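Local atomic coordinates of similar to yteR (Bacilus subtilis) (Clostridium acetobutylicum, PDB entry 4WU0), a protein that probably hydrolyses unsaturated rhamnogalacturonan fragments of pectin, as a YteR-like glycoside hydrolase of family 105. Residues Gly203-Glu214 against Met269-Leu280. Sequence-based numbering, arbitrary orientation.
Sequences GWYVMALADTIE and MIVYALLKGVRL
Met-269 reaches past Gly-203 and sets its methyl group on the indole of Trp-204. Met-269 CE sits 3.4 Å from the centroid of the six-membered ring of Trp-204, a CH-pi contact over one face. The sulfur follows behind over the same face. The Met-269 chain is extended beyond CG (chi2 -179°), which carries SD past the Gly-203 backbone and CE onto the ring. The backbones are closest here, with Gly-203 CA and Met-269 CA 4.8 Å apart. Next along, Val-206 CG2 presses on Ala-273 CB at 3.6 Å. Met-207 crosses Tyr-272 at about a right angle, its CG 3.5 Å from Tyr-272 CE2. These residues are buried between helices 199-215 and 264-279, two nearly parallel inner helices of an (alpha/alpha)6 barrel, the fold of the six-hairpin glycosidases. The short segments cross at 25°, and their CA atoms lie farther apart toward the C-terminal ends.

There the contact turns polar. Tyr-272 OH donates to the syn lone pair of Asp-211 OD1 at 2.7 Å. Lys-276 NZ meets the same oxygen from above the carboxylate plane, in a salt bridge. It forms a second, from Lys-276 NZ to Glu-214 OE1 at 2.6 Å, from above the Glu-214 carboxylate plane. This would favour the charged lysine. The solvent side is looser: Glu-214 and Leu-280 are partly exposed, with Glu-214 CG 4.0 Å from Leu-280 CD1. Two waters lie between Glu-214 OE2 and the exposed Arg-279, whose NE pairs with Glu-357.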
ATOM      1  N   GLY A 203       3.017  -5.177   4.129  1.00 11.46           N
ATOM      2  CA  GLY A 203       3.478  -3.896   3.610  1.00 13.13           C
ATOM      3  C   GLY A 203       2.339  -2.887   3.483  1.00 11.88           C
ATOM      4  O   GLY A 203       2.478  -1.737   3.879  1.00 11.45           O
ATOM      5  N   TRP A 204       1.206  -3.305   2.924  1.00 11.13           N
ATOM      6  CA  TRP A 204       0.058  -2.416   2.818  1.00 11.96           C
ATOM      7  C   TRP A 204      -0.340  -1.879   4.186  1.00 12.13           C
ATOM      8  O   TRP A 204      -0.603  -0.694   4.351  1.00 12.45           O
ATOM      9  CB  TRP A 204      -1.151  -3.134   2.240  1.00 11.97           C
ATOM     10  CG  TRP A 204      -1.091  -3.505   0.748  1.00 11.86           C
ATOM     11  CD1 TRP A 204      -1.406  -4.724   0.205  1.00 13.03           C
ATOM     12  CD2 TRP A 204      -0.757  -2.658  -0.368  1.00 11.61           C
ATOM     13  NE1 TRP A 204      -1.292  -4.682  -1.155  1.00 12.88           N
ATOM     14  CE2 TRP A 204      -0.880  -3.435  -1.530  1.00 12.26           C
ATOM     15  CE3 TRP A 204      -0.364  -1.323  -0.498  1.00 11.64           C
ATOM     16  CZ2 TRP A 204      -0.613  -2.935  -2.794  1.00 12.58           C
ATOM     17  CZ3 TRP A 204      -0.115  -0.830  -1.760  1.00 13.90           C
ATOM     18  CH2 TRP A 204      -0.246  -1.631  -2.892  1.00 15.28           C
ATOM     19  N   TYR A 205      -0.403  -2.775   5.166  1.00 13.79           N
ATOM     20  CA  TYR A 205      -0.896  -2.389   6.478  1.00 13.03           C
ATOM     21  C   TYR A 205       0.066  -1.420   7.170  1.00 12.04           C
ATOM     22  O   TYR A 205      -0.378  -0.438   7.780  1.00 12.55           O
ATOM     23  CB  TYR A 205      -1.160  -3.612   7.359  1.00 13.56           C
ATOM     24  CG  TYR A 205      -1.926  -3.308   8.623  1.00 12.44           C
ATOM     25  CD1 TYR A 205      -3.254  -2.917   8.585  1.00 16.14           C
ATOM     26  CD2 TYR A 205      -1.330  -3.448   9.861  1.00 12.28           C
ATOM     27  CE1 TYR A 205      -3.969  -2.634   9.757  1.00 14.26           C
ATOM     28  CE2 TYR A 205      -2.042  -3.196  11.029  1.00 13.56           C
ATOM     29  CZ  TYR A 205      -3.348  -2.783  10.964  1.00 13.49           C
ATOM     30  OH  TYR A 205      -4.033  -2.503  12.111  1.00 16.05           O
ATOM     31  N   VAL A 206       1.374  -1.676   7.103  1.00 10.77           N
ATOM     32  CA  VAL A 206       2.303  -0.725   7.728  1.00 11.98           C
ATOM     33  C   VAL A 206       2.380   0.624   7.005  1.00 12.50           C
ATOM     34  O   VAL A 206       2.477   1.673   7.649  1.00 12.31           O
ATOM     35  CB  VAL A 206       3.708  -1.312   8.031  1.00 11.63           C
ATOM     36  CG1 VAL A 206       3.587  -2.434   9.037  1.00 14.91           C
ATOM     37  CG2 VAL A 206       4.418  -1.791   6.789  1.00 11.92           C
ATOM     38  N   MET A 207       2.288   0.628   5.678  1.00 10.65           N
ATOM     39  CA  MET A 207       2.182   1.900   4.974  1.00 10.79           C
ATOM     40  C   MET A 207       0.911   2.631   5.373  1.00 10.94           C
ATOM     41  O   MET A 207       0.933   3.850   5.582  1.00 11.17           O
ATOM     42  CB  MET A 207       2.159   1.733   3.474  1.00 10.82           C
ATOM     43  CG  MET A 207       2.231   3.031   2.787  1.00 36.67           C
ATOM     44  SD  MET A 207       2.376   2.760   1.033  1.00 93.31           S
ATOM     45  CE  MET A 207       3.827   1.836   1.094  1.00 11.18           C
ATOM     46  N   ALA A 208      -0.185   1.891   5.437  1.00 11.75           N
ATOM     47  CA  ALA A 208      -1.478   2.460   5.798  1.00 12.65           C
ATOM     48  C   ALA A 208      -1.413   3.115   7.164  1.00 14.21           C
ATOM     49  O   ALA A 208      -1.938   4.213   7.354  1.00 13.61           O
ATOM     50  CB  ALA A 208      -2.553   1.403   5.771  1.00 12.42           C
ATOM     51  N   LEU A 209      -0.772   2.447   8.122  1.00 11.27           N
ATOM     52  CA  LEU A 209      -0.623   3.013   9.453  1.00 13.15           C
ATOM     53  C   LEU A 209       0.198   4.306   9.425  1.00 14.71           C
ATOM     54  O   LEU A 209      -0.231   5.344   9.953  1.00 14.10           O
ATOM     55  CB  LEU A 209       0.004   2.003  10.419  1.00 13.14           C
ATOM     56  CG  LEU A 209      -0.892   0.836  10.864  1.00 13.83           C
ATOM     57  CD1 LEU A 209      -0.063  -0.318  11.408  1.00 13.02           C
ATOM     58  CD2 LEU A 209      -1.841   1.313  11.948  1.00 15.30           C
ATOM     59  N   ALA A 210       1.373   4.254   8.819  1.00 12.82           N
ATOM     60  CA  ALA A 210       2.234   5.421   8.780  1.00 14.48           C
ATOM     61  C   ALA A 210       1.538   6.606   8.107  1.00 12.32           C
ATOM     62  O   ALA A 210       1.610   7.732   8.590  1.00 14.65           O
ATOM     63  CB  ALA A 210       3.553   5.104   8.069  1.00 15.28           C
ATOM     64  N   ASP A 211       0.867   6.358   6.992  1.00 11.92           N
ATOM     65  CA  ASP A 211       0.250   7.423   6.227  1.00 12.18           C
ATOM     66  C   ASP A 211      -1.021   7.957   6.909  1.00 13.95           C
ATOM     67  O   ASP A 211      -1.370   9.140   6.753  1.00 16.86           O
ATOM     68  CB  ASP A 211      -0.095   6.944   4.831  1.00 12.07           C
ATOM     69  CG  ASP A 211       1.127   6.613   3.978  1.00 15.40           C
ATOM     70  OD1 ASP A 211       2.276   6.957   4.364  1.00 14.40           O
ATOM     71  OD2 ASP A 211       0.920   6.046   2.870  1.00 14.70           O
ATOM     72  N   THR A 212      -1.721   7.098   7.646  1.00 12.23           N
ATOM     73  CA  THR A 212      -2.925   7.536   8.347  1.00 12.56           C
ATOM     74  C   THR A 212      -2.583   8.323   9.618  1.00 13.07           C
ATOM     75  O   THR A 212      -3.144   9.390   9.884  1.00 13.36           O
ATOM     76  CB  THR A 212      -3.830   6.342   8.686  1.00 12.46           C
ATOM     77  OG1 THR A 212      -4.351   5.807   7.468  1.00 13.09           O
ATOM     78  CG2 THR A 212      -4.994   6.746   9.580  1.00 12.93           C
ATOM     79  N   ILE A 213      -1.619   7.822  10.383  1.00 14.51           N
ATOM     80  CA  ILE A 213      -1.257   8.490  11.615  1.00 13.87           C
ATOM     81  C   ILE A 213      -0.801   9.902  11.276  1.00 13.79           C
ATOM     82  O   ILE A 213      -1.092  10.846  12.015  1.00 14.37           O
ATOM     83  CB  ILE A 213      -0.134   7.736  12.370  1.00 15.08           C
ATOM     84  CG1 ILE A 213      -0.606   6.354  12.805  1.00 15.81           C
ATOM     85  CG2 ILE A 213       0.323   8.524  13.601  1.00 14.50           C
ATOM     86  CD1 ILE A 213       0.534   5.391  13.147  1.00 15.72           C
ATOM     87  N   GLU A 214      -0.084  10.039  10.157  1.00 13.72           N
ATOM     88  CA  GLU A 214       0.464  11.326   9.740  1.00 14.07           C
ATOM     89  C   GLU A 214      -0.601  12.418   9.617  1.00 15.35           C
ATOM     90  O   GLU A 214      -0.335  13.579   9.927  1.00 16.91           O
ATOM     91  CB  GLU A 214       1.252  11.169   8.423  1.00 15.83           C
ATOM     92  CG  GLU A 214       1.939  12.444   7.956  1.00 17.75           C
ATOM     93  CD  GLU A 214       2.682  12.282   6.631  1.00 25.10           C
ATOM     94  OE1 GLU A 214       2.224  11.501   5.762  1.00 26.71           O
ATOM     95  OE2 GLU A 214       3.724  12.954   6.458  1.00 34.03           O
ATOM     96  N   MET A 269       7.818  -1.616   0.757  1.00 11.60           N
ATOM     97  CA  MET A 269       6.757  -1.037   1.584  1.00 11.58           C
ATOM     98  C   MET A 269       7.188  -1.020   3.041  1.00 13.45           C
ATOM     99  O   MET A 269       6.962  -0.031   3.757  1.00 12.96           O
ATOM    100  CB  MET A 269       5.490  -1.855   1.459  1.00 10.81           C
ATOM    101  CG  MET A 269       4.813  -1.736   0.147  1.00 10.44           C
ATOM    102  SD  MET A 269       3.301  -2.705   0.109  1.00 13.08           S
ATOM    103  CE  MET A 269       2.871  -2.466  -1.601  1.00 13.57           C
ATOM    104  N   ILE A 270       7.822  -2.103   3.468  1.00 12.36           N
ATOM    105  CA  ILE A 270       8.272  -2.222   4.860  1.00 13.58           C
ATOM    106  C   ILE A 270       9.371  -1.200   5.124  1.00 13.01           C
ATOM    107  O   ILE A 270       9.388  -0.545   6.163  1.00 12.85           O
ATOM    108  CB  ILE A 270       8.753  -3.652   5.161  1.00 13.23           C
ATOM    109  CG1 ILE A 270       7.560  -4.598   5.078  1.00 12.91           C
ATOM    110  CG2 ILE A 270       9.442  -3.748   6.520  1.00 14.61           C
ATOM    111  CD1 ILE A 270       7.899  -6.064   4.981  1.00 13.02           C
ATOM    112  N   VAL A 271      10.317  -1.070   4.196  1.00 13.44           N
ATOM    113  CA  VAL A 271      11.402  -0.100   4.368  1.00 13.57           C
ATOM    114  C   VAL A 271      10.866   1.328   4.415  1.00 12.89           C
ATOM    115  O   VAL A 271      11.312   2.145   5.217  1.00 13.20           O
ATOM    116  CB  VAL A 271      12.443  -0.259   3.240  1.00 13.02           C
ATOM    117  CG1 VAL A 271      13.472   0.891   3.264  1.00 13.29           C
ATOM    118  CG2 VAL A 271      13.150  -1.604   3.420  1.00 15.99           C
ATOM    119  N   TYR A 272       9.905   1.638   3.564  1.00 12.75           N
ATOM    120  CA  TYR A 272       9.253   2.944   3.580  1.00 11.57           C
ATOM    121  C   TYR A 272       8.641   3.226   4.943  1.00 12.26           C
ATOM    122  O   TYR A 272       8.827   4.302   5.494  1.00 13.13           O
ATOM    123  CB  TYR A 272       8.169   2.973   2.513  1.00 13.19           C
ATOM    124  CG  TYR A 272       7.198   4.130   2.627  1.00 12.58           C
ATOM    125  CD1 TYR A 272       7.546   5.399   2.199  1.00 14.32           C
ATOM    126  CD2 TYR A 272       5.945   3.950   3.179  1.00 16.05           C
ATOM    127  CE1 TYR A 272       6.649   6.456   2.287  1.00 15.61           C
ATOM    128  CE2 TYR A 272       5.043   4.991   3.264  1.00 14.95           C
ATOM    129  CZ  TYR A 272       5.392   6.231   2.810  1.00 15.05           C
ATOM    130  OH  TYR A 272       4.472   7.244   2.885  1.00 16.09           O
ATOM    131  N   ALA A 273       7.873   2.275   5.458  1.00 13.60           N
ATOM    132  CA  ALA A 273       7.238   2.459   6.762  1.00 12.19           C
ATOM    133  C   ALA A 273       8.254   2.618   7.900  1.00 15.93           C
ATOM    134  O   ALA A 273       8.031   3.407   8.827  1.00 17.68           O
ATOM    135  CB  ALA A 273       6.274   1.316   7.042  1.00 15.41           C
ATOM    136  N   LEU A 274       9.349   1.863   7.850  1.00 15.50           N
ATOM    137  CA  LEU A 274      10.406   2.011   8.854  1.00 13.79           C
ATOM    138  C   LEU A 274      10.969   3.412   8.813  1.00 14.23           C
ATOM    139  O   LEU A 274      11.123   4.076   9.851  1.00 15.58           O
ATOM    140  CB  LEU A 274      11.550   1.016   8.632  1.00 15.30           C
ATOM    141  CG  LEU A 274      11.300  -0.471   8.830  1.00 20.08           C
ATOM    142  CD1 LEU A 274      12.533  -1.277   8.401  1.00 21.66           C
ATOM    143  CD2 LEU A 274      10.970  -0.773  10.279  1.00 28.07           C
ATOM    144  N   LEU A 275      11.317   3.861   7.614  1.00 15.87           N
ATOM    145  CA  LEU A 275      11.955   5.156   7.442  1.00 16.41           C
ATOM    146  C   LEU A 275      11.016   6.291   7.827  1.00 13.15           C
ATOM    147  O   LEU A 275      11.386   7.204   8.560  1.00 15.34           O
ATOM    148  CB  LEU A 275      12.445   5.346   6.007  1.00 15.03           C
ATOM    149  CG  LEU A 275      13.710   4.535   5.652  1.00 15.35           C
ATOM    150  CD1 LEU A 275      13.855   4.465   4.137  1.00 17.56           C
ATOM    151  CD2 LEU A 275      14.963   5.098   6.300  1.00 18.56           C
ATOM    152  N   LYS A 276       9.788   6.245   7.318  1.00 14.32           N
ATOM    153  CA  LYS A 276       8.821   7.295   7.630  1.00 15.21           C
ATOM    154  C   LYS A 276       8.439   7.284   9.105  1.00 15.09           C
ATOM    155  O   LYS A 276       8.284   8.335   9.728  1.00 14.76           O
ATOM    156  CB  LYS A 276       7.563   7.111   6.770  1.00 14.18           C
ATOM    157  CG  LYS A 276       6.507   8.157   7.021  1.00 14.59           C
ATOM    158  CD  LYS A 276       5.461   8.197   5.903  1.00 14.37           C
ATOM    159  CE  LYS A 276       4.418   9.261   6.137  1.00 18.32           C
ATOM    160  NZ  LYS A 276       3.597   9.472   4.932  1.00 19.64           N
ATOM    161  N   GLY A 277       8.312   6.084   9.669  1.00 15.31           N
ATOM    162  CA  GLY A 277       7.978   5.949  11.079  1.00 17.63           C
ATOM    163  C   GLY A 277       9.046   6.562  11.966  1.00 17.82           C
ATOM    164  O   GLY A 277       8.733   7.223  12.957  1.00 17.29           O
ATOM    165  N   VAL A 278      10.313   6.378  11.609  1.00 16.77           N
ATOM    166  CA  VAL A 278      11.388   7.019  12.362  1.00 15.37           C
ATOM    167  C   VAL A 278      11.342   8.539  12.194  1.00 20.99           C
ATOM    168  O   VAL A 278      11.493   9.292  13.173  1.00 19.58           O
ATOM    169  CB  VAL A 278      12.784   6.473  11.934  1.00 15.24           C
ATOM    170  CG1 VAL A 278      13.905   7.304  12.546  1.00 18.26           C
ATOM    171  CG2 VAL A 278      12.928   4.998  12.316  1.00 17.28           C
ATOM    172  N   ARG A 279      11.143   8.996  10.957  1.00 14.87           N
ATOM    173  CA  ARG A 279      11.140  10.426  10.665  1.00 16.64           C
ATOM    174  C   ARG A 279      10.081  11.183  11.457  1.00 17.66           C
ATOM    175  O   ARG A 279      10.322  12.287  11.937  1.00 18.88           O
ATOM    176  CB  ARG A 279      10.931  10.677   9.165  1.00 17.83           C
ATOM    177  CG  ARG A 279      10.803  12.163   8.823  1.00 19.41           C
ATOM    178  CD  ARG A 279      10.840  12.437   7.310  1.00 24.50           C
ATOM    179  NE  ARG A 279       9.742  11.819   6.569  1.00 21.37           N
ATOM    180  CZ  ARG A 279       8.509  12.312   6.492  1.00 19.60           C
ATOM    181  NH1 ARG A 279       7.584  11.692   5.774  1.00 21.71           N
ATOM    182  NH2 ARG A 279       8.174  13.433   7.134  1.00 23.53           N
ATOM    183  N   LEU A 280       8.903  10.583  11.584  1.00 15.70           N
ATOM    184  CA  LEU A 280       7.807  11.231  12.283  1.00 15.62           C
ATOM    185  C   LEU A 280       7.804  10.940  13.801  1.00 15.94           C
ATOM    186  O   LEU A 280       6.958  11.462  14.535  1.00 18.41           O
ATOM    187  CB  LEU A 280       6.486  10.837  11.631  1.00 17.58           C
ATOM    188  CG  LEU A 280       6.315  11.422  10.220  1.00 20.24           C
ATOM    189  CD1 LEU A 280       5.162  10.758   9.508  1.00 20.96           C
ATOM    190  CD2 LEU A 280       6.107  12.943  10.258  1.00 25.49           C
TER
HETATM  191  O   HOH W   1       5.189  14.782   7.334  1.00 37.34           O
HETATM  192  O   HOH W   2       5.123  12.663   4.498  1.00 42.24           O